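Local coordinates for acyl-CoA dehydrogenase domain protein Tcur3483 (Thermomonospora curvata, PDB 6WY9) that binds FAD, here in its dihydro form, and probably works as an acyl-CoA dehydrogenase-type flavoenzyme acting on the CH-CH group of its substrates, at residues G152-L155 with A156-T159; Q369-Q372 with L373-G377; A331-A334 with Y335-T339; G87-I90 with S91-Y94. One frame throughout, in Å; residues are numbered along the deposited sequence.

Contact 1. Residues G152-L155 with A156-T159. With FDA (dihydroflavine-adenine dinucleotide), chain C.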
loop_
_atom_site.group_PDB
_atom_site.type_symbol
_atom_site.label_atom_id
_atom_site.label_comp_id
_atom_site.label_asym_id
_atom_site.label_seq_id
_atom_site.Cartn_x
_atom_site.Cartn_y
_atom_site.Cartn_z
ATOM N N GLY A 152 -19.864 19.130 -8.075
ATOM C CA GLY A 152 -19.656 17.697 -8.222
ATOM C C GLY A 152 -19.612 17.064 -6.850
ATOM O O GLY A 152 -20.645 16.653 -6.315
ATOM N N THR A 153 -18.429 17.003 -6.243
ATOM C CA THR A 153 -18.378 16.561 -4.854
ATOM C C THR A 153 -19.229 17.481 -3.971
ATOM O O THR A 153 -19.968 17.010 -3.096
ATOM C CB THR A 153 -16.917 16.522 -4.358
ATOM O OG1 THR A 153 -16.115 15.748 -5.257
ATOM C CG2 THR A 153 -16.856 15.903 -2.988
ATOM N N ASP A 154 -19.141 18.804 -4.190
ATOM C CA ASP A 154 -19.919 19.789 -3.436
ATOM C C ASP A 154 -21.296 19.945 -4.079
ATOM O O ASP A 154 -21.658 20.987 -4.658
ATOM C CB ASP A 154 -19.170 21.120 -3.374
ATOM C CG ASP A 154 -19.870 22.156 -2.515
ATOM O OD1 ASP A 154 -20.870 21.846 -1.851
ATOM O OD2 ASP A 154 -19.401 23.305 -2.526
ATOM N N LEU A 155 -22.037 18.834 -4.037
ATOM C CA LEU A 155 -23.316 18.784 -4.735
ATOM C C LEU A 155 -24.286 19.813 -4.160
ATOM O O LEU A 155 -25.086 20.391 -4.903
ATOM C CB LEU A 155 -23.896 17.358 -4.671
ATOM C CG LEU A 155 -25.329 17.172 -5.225
ATOM C CD1 LEU A 155 -25.424 17.674 -6.673
ATOM C CD2 LEU A 155 -25.858 15.718 -5.095
ATOM N N ALA A 156 -24.202 20.086 -2.848
ATOM C CA ALA A 156 -25.096 21.049 -2.217
ATOM C C ALA A 156 -24.875 22.482 -2.710
ATOM O O ALA A 156 -25.672 23.362 -2.370
ATOM C CB ALA A 156 -24.968 20.985 -0.685
ATOM N N SER A 157 -23.857 22.730 -3.538
ATOM C CA SER A 157 -23.681 24.020 -4.195
ATOM C C SER A 157 -24.335 24.099 -5.564
ATOM O O SER A 157 -24.034 25.037 -6.299
ATOM C CB SER A 157 -22.192 24.330 -4.376
ATOM O OG SER A 157 -21.666 24.794 -3.158
ATOM N N LEU A 158 -25.163 23.127 -5.952
ATOM C CA LEU A 158 -25.744 23.162 -7.289
ATOM C C LEU A 158 -26.562 24.445 -7.497
ATOM O O LEU A 158 -27.115 25.021 -6.552
ATOM C CB LEU A 158 -26.606 21.900 -7.503
ATOM C CG LEU A 158 -27.767 21.778 -6.502
ATOM C CD1 LEU A 158 -29.008 22.635 -6.908
ATOM C CD2 LEU A 158 -28.113 20.286 -6.215
ATOM N N THR A 159 -26.615 24.909 -8.749
ATOM C CA THR A 159 -27.253 26.167 -9.102
ATOM C C THR A 159 -28.349 26.028 -10.142
ATOM O O THR A 159 -28.996 27.033 -10.448
ATOM C CB THR A 159 -26.220 27.171 -9.647
ATOM O OG1 THR A 159 -25.550 26.581 -10.772
ATOM C CG2 THR A 159 -25.187 27.526 -8.569
HETATM P PA FDA C . -14.689 16.924 -8.360
HETATM O O1A FDA C . -13.960 17.918 -9.206
HETATM O O2A FDA C . -15.742 17.411 -7.351
HETATM O O5B FDA C . -13.550 16.161 -7.367
HETATM C C5B FDA C . -12.571 15.597 -8.199
HETATM C C4B FDA C . -11.603 14.829 -7.280
HETATM O O4B FDA C . -11.184 15.815 -6.220
HETATM C C3B FDA C . -12.291 13.744 -6.448
HETATM O O3B FDA C . -12.304 12.521 -7.086
HETATM C C2B FDA C . -11.357 13.644 -5.255
HETATM O O2B FDA C . -10.055 13.016 -5.566
HETATM C C1B FDA C . -11.012 15.132 -4.938
HETATM N N9A FDA C . -11.836 15.741 -3.895
HETATM C C8A FDA C . -13.084 16.382 -4.018
HETATM N N7A FDA C . -13.513 16.880 -2.865
HETATM C C5A FDA C . -12.532 16.560 -1.952
HETATM C C6A FDA C . -12.443 16.796 -0.571
HETATM N N6A FDA C . -13.410 17.455 0.097
HETATM N N1A FDA C . -11.368 16.371 0.127
HETATM C C2A FDA C . -10.434 15.708 -0.616
HETATM N N3A FDA C . -10.381 15.397 -1.934
HETATM C C4A FDA C . -11.465 15.860 -2.578
HETATM N N1 FDA C . -23.729 12.225 -11.752
HETATM C C2 FDA C . -25.123 12.426 -11.832
HETATM O O2 FDA C . -25.637 13.463 -11.359
HETATM N N3 FDA C . -25.854 11.418 -12.451
HETATM C C4 FDA C . -25.295 10.241 -13.000
HETATM O O4 FDA C . -26.023 9.422 -13.547
HETATM C C4X FDA C . -23.867 10.120 -12.877
HETATM N N5 FDA C . -23.237 8.988 -13.397
HETATM C C5X FDA C . -21.910 9.082 -13.723
HETATM C C6 FDA C . -21.340 8.215 -14.580
HETATM C C7 FDA C . -19.970 8.365 -14.909
HETATM C C7M FDA C . -19.409 7.435 -15.821
HETATM C C8 FDA C . -19.206 9.333 -14.372
HETATM C C8M FDA C . -17.774 9.485 -14.704
HETATM C C9 FDA C . -19.779 10.207 -13.464
HETATM C C9A FDA C . -21.130 10.085 -13.156
HETATM N N10 FDA C . -21.731 10.960 -12.236
HETATM C C10 FDA C . -23.123 11.082 -12.294
HETATM C "C1'" FDA C . -20.936 12.107 -11.713
HETATM C "C2'" FDA C . -20.284 11.785 -10.339
HETATM O "O2'" FDA C . -21.214 11.762 -9.365
HETATM C "C3'" FDA C . -19.210 12.950 -10.151
HETATM O "O3'" FDA C . -18.137 12.796 -11.059
HETATM C "C4'" FDA C . -18.723 13.004 -8.710
HETATM O "O4'" FDA C . -19.780 13.459 -7.936
HETATM C "C5'" FDA C . -17.450 13.891 -8.657
HETATM O "O5'" FDA C . -17.815 15.182 -9.048
HETATM P P FDA C . -16.666 15.788 -10.045
HETATM O O1P FDA C . -16.578 14.838 -11.138
HETATM O O2P FDA C . -17.042 17.237 -10.315
HETATM O O3P FDA C . -15.197 15.730 -9.274
#
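Asp154 and Ser157 clasp each other through both side chain and backbone, in a middle-domain loop between strands 142-145 and 161-164 where Asp154 centres an inverse gamma turn. The carboxylate of Asp154 swings clear of its own amide, CG trans to N (chi1 -176°), and OD2 takes the Ser157 OG hydroxyl at 2.8 Å, met from above the carboxylate plane. Ser157 N donates to Asp154 O at 3.0 Å. Serine suits this place because its short OG, beside its own N, and that N both turn back to the same aspartate. Leu158 N bonds Leu155 O at 2.9 Å, and the two leucines meet through methyls, Leu155 CD1 to Leu158 CD2 at 3.8 Å. Leu158 CG sits between N and the carbonyl carbon (chi1 60°), which brings CG and CD2 up against Leu155 O.

Upstream, Thr153 N and OG1 both donate to O2A, on the adenosine-side phosphate of the dihydroflavine-adenine dinucleotide, OG1 at 2.7 Å. A CB on Gly152 would run into O2P, so glycine suits that place. Asp154 OD1 also salt-bridges Lys199. Two neutral donors on one oxygen imply that hydrogen bonds, rather than a charge of this loop, hold the phosphate.

Contact 2. Residues Q369-Q372 with L373-G377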
loop_
_atom_site.group_PDB
_atom_site.type_symbol
_atom_site.label_atom_id
_atom_site.label_comp_id
_atom_site.label_asym_id
_atom_site.label_seq_id
_atom_site.Cartn_x
_atom_site.Cartn_y
_atom_site.Cartn_z
ATOM N N GLN A 369 -13.009 -8.710 -20.788
ATOM C CA GLN A 369 -13.823 -8.053 -19.760
ATOM C C GLN A 369 -12.967 -7.364 -18.704
ATOM O O GLN A 369 -13.330 -6.294 -18.196
ATOM C CB GLN A 369 -14.736 -9.082 -19.080
ATOM C CG GLN A 369 -15.836 -9.571 -19.966
ATOM C CD GLN A 369 -16.653 -10.612 -19.226
ATOM O OE1 GLN A 369 -17.584 -10.281 -18.488
ATOM N NE2 GLN A 369 -16.271 -11.866 -19.374
ATOM N N ILE A 370 -11.890 -8.009 -18.282
ATOM C CA ILE A 370 -11.080 -7.415 -17.220
ATOM C C ILE A 370 -10.310 -6.218 -17.758
ATOM O O ILE A 370 -10.108 -5.216 -17.054
ATOM C CB ILE A 370 -10.146 -8.466 -16.608
ATOM C CG1 ILE A 370 -11.001 -9.521 -15.858
ATOM C CG2 ILE A 370 -9.135 -7.766 -15.637
ATOM C CD1 ILE A 370 -10.281 -10.860 -15.592
ATOM N N GLU A 371 -9.873 -6.300 -19.014
ATOM C CA GLU A 371 -9.285 -5.124 -19.644
ATOM C C GLU A 371 -10.294 -3.964 -19.669
ATOM O O GLU A 371 -9.961 -2.837 -19.293
ATOM C CB GLU A 371 -8.802 -5.486 -21.043
ATOM C CG GLU A 371 -7.852 -4.450 -21.673
ATOM C CD GLU A 371 -8.572 -3.219 -22.186
ATOM O OE1 GLU A 371 -9.734 -3.347 -22.656
ATOM O OE2 GLU A 371 -7.955 -2.123 -22.141
ATOM N N GLN A 372 -11.532 -4.208 -20.129
ATOM C CA GLN A 372 -12.483 -3.097 -20.181
ATOM C C GLN A 372 -12.903 -2.617 -18.779
ATOM O O GLN A 372 -13.012 -1.399 -18.538
ATOM C CB GLN A 372 -13.708 -3.468 -21.018
ATOM C CG GLN A 372 -14.760 -2.346 -20.985
ATOM C CD GLN A 372 -15.815 -2.532 -22.035
ATOM O OE1 GLN A 372 -16.162 -3.659 -22.363
ATOM N NE2 GLN A 372 -16.326 -1.433 -22.589
ATOM N N LEU A 373 -13.067 -3.545 -17.821
ATOM C CA LEU A 373 -13.463 -3.158 -16.461
ATOM C C LEU A 373 -12.382 -2.345 -15.774
ATOM O O LEU A 373 -12.697 -1.477 -14.962
ATOM C CB LEU A 373 -13.807 -4.402 -15.612
ATOM C CG LEU A 373 -15.207 -4.988 -15.912
ATOM C CD1 LEU A 373 -15.387 -6.378 -15.291
ATOM C CD2 LEU A 373 -16.341 -4.038 -15.452
ATOM N N SER A 374 -11.104 -2.630 -16.056
ATOM C CA SER A 374 -10.029 -1.771 -15.555
ATOM C C SER A 374 -10.198 -0.324 -15.997
ATOM O O SER A 374 -9.792 0.595 -15.272
ATOM C CB SER A 374 -8.668 -2.252 -16.064
ATOM O OG SER A 374 -8.343 -3.508 -15.515
ATOM N N ARG A 375 -10.719 -0.102 -17.200
ATOM C CA ARG A 375 -10.902 1.271 -17.657
ATOM C C ARG A 375 -12.162 1.905 -17.092
ATOM O O ARG A 375 -12.370 3.106 -17.297
ATOM C CB ARG A 375 -10.939 1.329 -19.198
ATOM C CG ARG A 375 -9.665 0.806 -19.859
ATOM C CD ARG A 375 -9.787 0.926 -21.362
ATOM N NE ARG A 375 -10.275 -0.303 -21.993
ATOM C CZ ARG A 375 -11.416 -0.411 -22.681
ATOM N NH1 ARG A 375 -12.265 0.636 -22.789
ATOM N NH2 ARG A 375 -11.717 -1.590 -23.232
ATOM N N GLN A 376 -13.007 1.123 -16.410
ATOM C CA GLN A 376 -14.228 1.646 -15.798
ATOM C C GLN A 376 -14.152 1.719 -14.280
ATOM O O GLN A 376 -14.740 2.633 -13.687
ATOM C CB GLN A 376 -15.454 0.793 -16.191
ATOM C CG GLN A 376 -15.603 0.536 -17.649
ATOM C CD GLN A 376 -16.788 -0.369 -17.948
ATOM O OE1 GLN A 376 -17.382 -0.934 -17.037
ATOM N NE2 GLN A 376 -17.134 -0.506 -19.222
ATOM N N GLY A 377 -13.443 0.771 -13.633
ATOM C CA GLY A 377 -13.352 0.766 -12.170
ATOM C C GLY A 377 -12.881 2.086 -11.584
ATOM O O GLY A 377 -13.243 2.448 -10.455
#
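Glu371 and Arg375, one helical turn apart, form a side-on salt bridge. Arg375 NH2 reaches Glu371 OE1 at 2.7 Å, on the syn lone pair and in the guanidinium plane, while NE meets OE2 at 3.0 Å. Carboxylate and guanidinium planes are 27° apart, nearly coplanar, meeting edge to edge. The fit depends on two bends: Glu371 turns at chi2, and Arg375 at chi3 (-94°), which folds its long chain back along the helix and lays one guanidinium face over Gln372 CA. NH1, the remaining nitrogen, is held by the Val223 carbonyl. With an alanine here in place of Arg375, the Glu371 carboxylate would probably lose its two-nitrogen grip and much of its charge balance, and Val223 O a donor.

Among the hydrogen bonds, Ile370 O is doubly used: Ser374 N and Ser374 OG, each at 2.9 Å, come to it from opposite faces of its plane. Serine suits the spot, its short hydroxyl folding back on the preceding turn. Leu373 N bonds Gln369 O at 2.8 Å.

Looser contacts complete the turn. Leu373 lays CB and CG against Gln369 O and packs on Arg271 and Leu275 of helix 263-286 and Gln344 of helix 326-350. Gln376 NE2 comes to 3.5 Å from Gln372 CG; both NE2 groups donate to Gly224 O. Glu371 OE2 and Ser374 OG also bond side chains of a neighbouring subunit. Paired charges and shared carbonyls imply a largely buried but polar helix face, fastened both to the 223-224 loop and to that subunit.

Contact 3. Residues A331-A334 with Y335-T339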
loop_
_atom_site.group_PDB
_atom_site.type_symbol
_atom_site.label_atom_id
_atom_site.label_comp_id
_atom_site.label_asym_id
_atom_site.label_seq_id
_atom_site.Cartn_x
_atom_site.Cartn_y
_atom_site.Cartn_z
ATOM N N ALA A 331 -17.459 3.554 4.868
ATOM C CA ALA A 331 -16.317 2.632 4.933
ATOM C C ALA A 331 -16.493 1.500 3.922
ATOM O O ALA A 331 -15.549 1.122 3.213
ATOM C CB ALA A 331 -16.177 2.067 6.364
ATOM N N THR A 332 -17.710 0.960 3.830
ATOM C CA THR A 332 -17.932 -0.180 2.939
ATOM C C THR A 332 -17.807 0.222 1.480
ATOM O O THR A 332 -17.232 -0.513 0.678
ATOM C CB THR A 332 -19.317 -0.767 3.155
ATOM O OG1 THR A 332 -19.436 -1.200 4.505
ATOM C CG2 THR A 332 -19.521 -1.997 2.195
ATOM N N LYS A 333 -18.383 1.370 1.109
ATOM C CA LYS A 333 -18.270 1.800 -0.287
ATOM C C LYS A 333 -16.826 2.139 -0.635
ATOM O O LYS A 333 -16.328 1.777 -1.717
ATOM C CB LYS A 333 -19.222 2.982 -0.525
ATOM C CG LYS A 333 -19.369 3.492 -1.964
ATOM C CD LYS A 333 -18.179 4.361 -2.367
ATOM C CE LYS A 333 -18.468 5.131 -3.673
ATOM N NZ LYS A 333 -17.250 5.912 -4.109
ATOM N N ALA A 334 -16.110 2.849 0.238
ATOM C CA ALA A 334 -14.744 3.179 -0.166
ATOM C C ALA A 334 -13.886 1.915 -0.247
ATOM O O ALA A 334 -13.098 1.739 -1.195
ATOM C CB ALA A 334 -14.126 4.207 0.794
ATOM N N TYR A 335 -14.020 1.018 0.735
ATOM C CA TYR A 335 -13.250 -0.226 0.691
ATOM C C TYR A 335 -13.598 -1.043 -0.562
ATOM O O TYR A 335 -12.698 -1.506 -1.290
ATOM C CB TYR A 335 -13.506 -1.074 1.956
ATOM C CG TYR A 335 -12.805 -2.419 1.816
ATOM C CD1 TYR A 335 -11.410 -2.484 1.855
ATOM C CD2 TYR A 335 -13.533 -3.598 1.556
ATOM C CE1 TYR A 335 -10.745 -3.709 1.685
ATOM C CE2 TYR A 335 -12.880 -4.816 1.383
ATOM C CZ TYR A 335 -11.489 -4.868 1.429
ATOM O OH TYR A 335 -10.831 -6.085 1.238
ATOM N N GLY A 336 -14.900 -1.199 -0.849
ATOM C CA GLY A 336 -15.290 -2.064 -1.967
ATOM C C GLY A 336 -14.818 -1.535 -3.312
ATOM O O GLY A 336 -14.192 -2.260 -4.098
ATOM N N THR A 337 -15.055 -0.237 -3.580
ATOM C CA THR A 337 -14.616 0.331 -4.866
ATOM C C THR A 337 -13.077 0.338 -5.014
ATOM O O THR A 337 -12.552 0.099 -6.121
ATOM C CB THR A 337 -15.205 1.750 -5.070
ATOM O OG1 THR A 337 -14.775 2.624 -4.010
ATOM C CG2 THR A 337 -16.736 1.686 -5.080
ATOM N N GLU A 338 -12.319 0.562 -3.933
ATOM C CA GLU A 338 -10.868 0.450 -4.090
ATOM C C GLU A 338 -10.439 -1.002 -4.283
ATOM O O GLU A 338 -9.474 -1.283 -5.020
ATOM C CB GLU A 338 -10.143 1.115 -2.893
ATOM C CG GLU A 338 -10.434 2.666 -2.955
ATOM C CD GLU A 338 -10.035 3.405 -1.706
ATOM O OE1 GLU A 338 -9.510 2.770 -0.759
ATOM O OE2 GLU A 338 -10.324 4.610 -1.643
ATOM N N THR A 339 -11.146 -1.935 -3.643
ATOM C CA THR A 339 -10.864 -3.346 -3.872
ATOM C C THR A 339 -11.168 -3.758 -5.317
ATOM O O THR A 339 -10.413 -4.534 -5.901
ATOM C CB THR A 339 -11.647 -4.200 -2.873
ATOM O OG1 THR A 339 -11.185 -3.902 -1.549
ATOM C CG2 THR A 339 -11.445 -5.710 -3.131
#
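Tyr335 begins the second segment of this helix by donating its N to Ala331 O at 2.9 Å, while its CB rests 3.3 Å from the same oxygen. The ring then leads away from Ala331-Ala334, with CG trans to N (chi1 174°), and its hydroxyl bonds the Lys304 carbonyl. At Gly336, N bonds Thr332 O at 2.9 Å; a CB here would sit tight against that oxygen.

Thr337 grips Lys333 O twice. Its N and its OG1 approach from opposite faces of the carbonyl plane, OG1 at 2.9 Å. Chi1 of 60° places OG1 between N and the carbonyl carbon, and CG2 then comes within 4.1 Å of Lys333 CD, the lysine chain crossing it at a slant after bending at chi2. A valine replacing Thr337 would probably leave Lys333 O with its backbone donor alone and take from Asn387 ND2 its hydroxyl partner.

Glu338 N bonds Ala334 O at 3.1 Å, and its CG lies close to that oxygen; the carboxylate itself forms a salt bridge with Arg391. Thr339 also turns its hydroxyl back, though from another rotamer, OG1 to Tyr335 O at 2.8 Å, and the same OG1 stands 3.1 Å above the Tyr335 ring plane, toward the rim.

This length of helix 326-350 has Thr332 and Tyr335 against helix 292-321, Lys333 and Ala334 against helix 387-399, and Thr337 beside Leu265 of helix 263-286. Lys333 NZ bonds Gly385 O and other acceptors, tying the helix to the 380-387 connection, which carries Phe382 and Val386 of the flavin pocket.

Contact 4. Residues G87-I90 with S91-Y94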
loop_
_atom_site.group_PDB
_atom_site.type_symbol
_atom_site.label_atom_id
_atom_site.label_comp_id
_atom_site.label_asym_id
_atom_site.label_seq_id
_atom_site.Cartn_x
_atom_site.Cartn_y
_atom_site.Cartn_z
ATOM N N GLY A 87 -41.463 -9.224 -3.238
ATOM C CA GLY A 87 -41.015 -9.279 -1.854
ATOM C C GLY A 87 -39.966 -10.336 -1.563
ATOM O O GLY A 87 -39.818 -10.749 -0.405
ATOM N N ARG A 88 -39.211 -10.765 -2.575
ATOM C CA ARG A 88 -38.180 -11.777 -2.372
ATOM C C ARG A 88 -37.044 -11.251 -1.487
ATOM O O ARG A 88 -36.849 -10.043 -1.315
ATOM C CB ARG A 88 -37.622 -12.247 -3.713
ATOM C CG ARG A 88 -38.652 -12.925 -4.608
ATOM C CD ARG A 88 -38.983 -14.344 -4.133
ATOM N NE ARG A 88 -39.925 -15.024 -5.024
ATOM C CZ ARG A 88 -40.092 -16.344 -5.077
ATOM N NH1 ARG A 88 -39.371 -17.144 -4.296
ATOM N NH2 ARG A 88 -40.970 -16.871 -5.921
ATOM N N SER A 89 -36.279 -12.189 -0.935
ATOM C CA SER A 89 -35.269 -11.883 0.067
ATOM C C SER A 89 -33.993 -11.340 -0.574
ATOM O O SER A 89 -33.797 -11.385 -1.792
ATOM C CB SER A 89 -34.930 -13.128 0.875
ATOM O OG SER A 89 -34.337 -14.096 0.025
ATOM N N ILE A 90 -33.104 -10.846 0.289
ATOM C CA ILE A 90 -31.850 -10.248 -0.161
ATOM C C ILE A 90 -30.976 -11.281 -0.851
ATOM O O ILE A 90 -30.335 -10.996 -1.872
ATOM C CB ILE A 90 -31.113 -9.616 1.029
ATOM C CG1 ILE A 90 -31.930 -8.467 1.587
ATOM C CG2 ILE A 90 -29.757 -9.132 0.588
ATOM C CD1 ILE A 90 -31.307 -7.835 2.803
ATOM N N SER A 91 -30.883 -12.474 -0.263
ATOM C CA SER A 91 -30.187 -13.581 -0.904
ATOM C C SER A 91 -30.676 -13.790 -2.333
ATOM O O SER A 91 -29.877 -13.836 -3.273
ATOM C CB SER A 91 -30.380 -14.842 -0.060
ATOM O OG SER A 91 -29.964 -14.569 1.273
ATOM N N GLU A 92 -31.998 -13.909 -2.518
ATOM C CA GLU A 92 -32.542 -14.091 -3.864
ATOM C C GLU A 92 -32.258 -12.877 -4.752
ATOM O O GLU A 92 -31.913 -13.023 -5.937
ATOM C CB GLU A 92 -34.049 -14.365 -3.795
ATOM C CG GLU A 92 -34.456 -15.652 -3.060
ATOM C CD GLU A 92 -35.965 -15.734 -2.785
ATOM O OE1 GLU A 92 -36.463 -15.062 -1.855
ATOM O OE2 GLU A 92 -36.667 -16.472 -3.501
ATOM N N GLN A 93 -32.406 -11.666 -4.199
ATOM C CA GLN A 93 -32.115 -10.465 -4.971
ATOM C C GLN A 93 -30.685 -10.478 -5.490
ATOM O O GLN A 93 -30.421 -10.064 -6.630
ATOM C CB GLN A 93 -32.378 -9.207 -4.118
ATOM C CG GLN A 93 -33.787 -9.140 -3.541
ATOM C CD GLN A 93 -34.073 -7.861 -2.755
ATOM O OE1 GLN A 93 -35.213 -7.615 -2.355
ATOM N NE2 GLN A 93 -33.043 -7.043 -2.536
ATOM N N TYR A 94 -29.737 -10.936 -4.671
ATOM C CA TYR A 94 -28.345 -10.905 -5.121
ATOM C C TYR A 94 -28.096 -11.943 -6.201
ATOM O O TYR A 94 -27.318 -11.695 -7.136
ATOM C CB TYR A 94 -27.385 -11.112 -3.946
ATOM C CG TYR A 94 -26.983 -9.803 -3.317
ATOM C CD1 TYR A 94 -26.931 -8.642 -4.084
ATOM C CD2 TYR A 94 -26.693 -9.710 -1.957
ATOM C CE1 TYR A 94 -26.586 -7.408 -3.518
ATOM C CE2 TYR A 94 -26.342 -8.484 -1.380
ATOM C CZ TYR A 94 -26.294 -7.343 -2.168
ATOM O OH TYR A 94 -25.934 -6.133 -1.626
#
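One carboxylate oxygen, Glu92 OE1, draws in two donors of a single residue: Ser89 N and Ser89 OG, each at 3.0 Å and both on the anti side of the oxygen. The backbone bond is almost straight, with an N-H...O angle of 174°. The other oxygen, OE2, uses its syn lone pair for Arg88 NH1 at 2.9 Å in a salt bridge, the guanidinium standing 73° from the carboxylate plane. Arg88 reaches it because its chain bends at chi2, bringing CD within 3.2 Å of OE2 as well.

Ser89 and Glu92 form a capping box at the start of helix 90-103 in the N-terminal domain. Ser89 is the N-cap, and its OG, placed between N and the carbonyl carbon (chi1 64°), accepts weakly from Glu92 N at 3.5 Å, while the glutamate returns the bond to Ser89 N. Serine suits the cap because its short hydroxyl can turn to the first helical amides; the glutamate's negative charge near the helix N terminus is likely to be favourable there.

Inside the first turn, Tyr94 N bonds Ile90 O at 2.9 Å. The two side chains lie side by side, Ile90 CG2 at 4.0 Å from Tyr94 CE2. Ile90 packs against Trp313 and Thr316 of helix 292-321, whereas Tyr94 leans on Ile263 and Ala266 of helix 263-286.

Overall arrangement
From the N terminus, contact 4 comes first, where the loop after helix 62-71 turns into helix 90-103 in the N-terminal domain. Contact 1 follows in the middle domain, in the loop joining strands 142-145 and 161-164, beside the cofactor and across the chain's centre from contact 4. Contact 3 lies on helix 326-350 and contact 2 on the next helix, 369-380, both in the C-terminal domain; their centres are about 17 Å apart and their nearest atoms about 5 Å. Each contact closes only a local turn, so all four stand in series and none nests or crosses. Helix 263-286 packs against contacts 2, 3 and 4, and helix 292-321 against contacts 3 and 4.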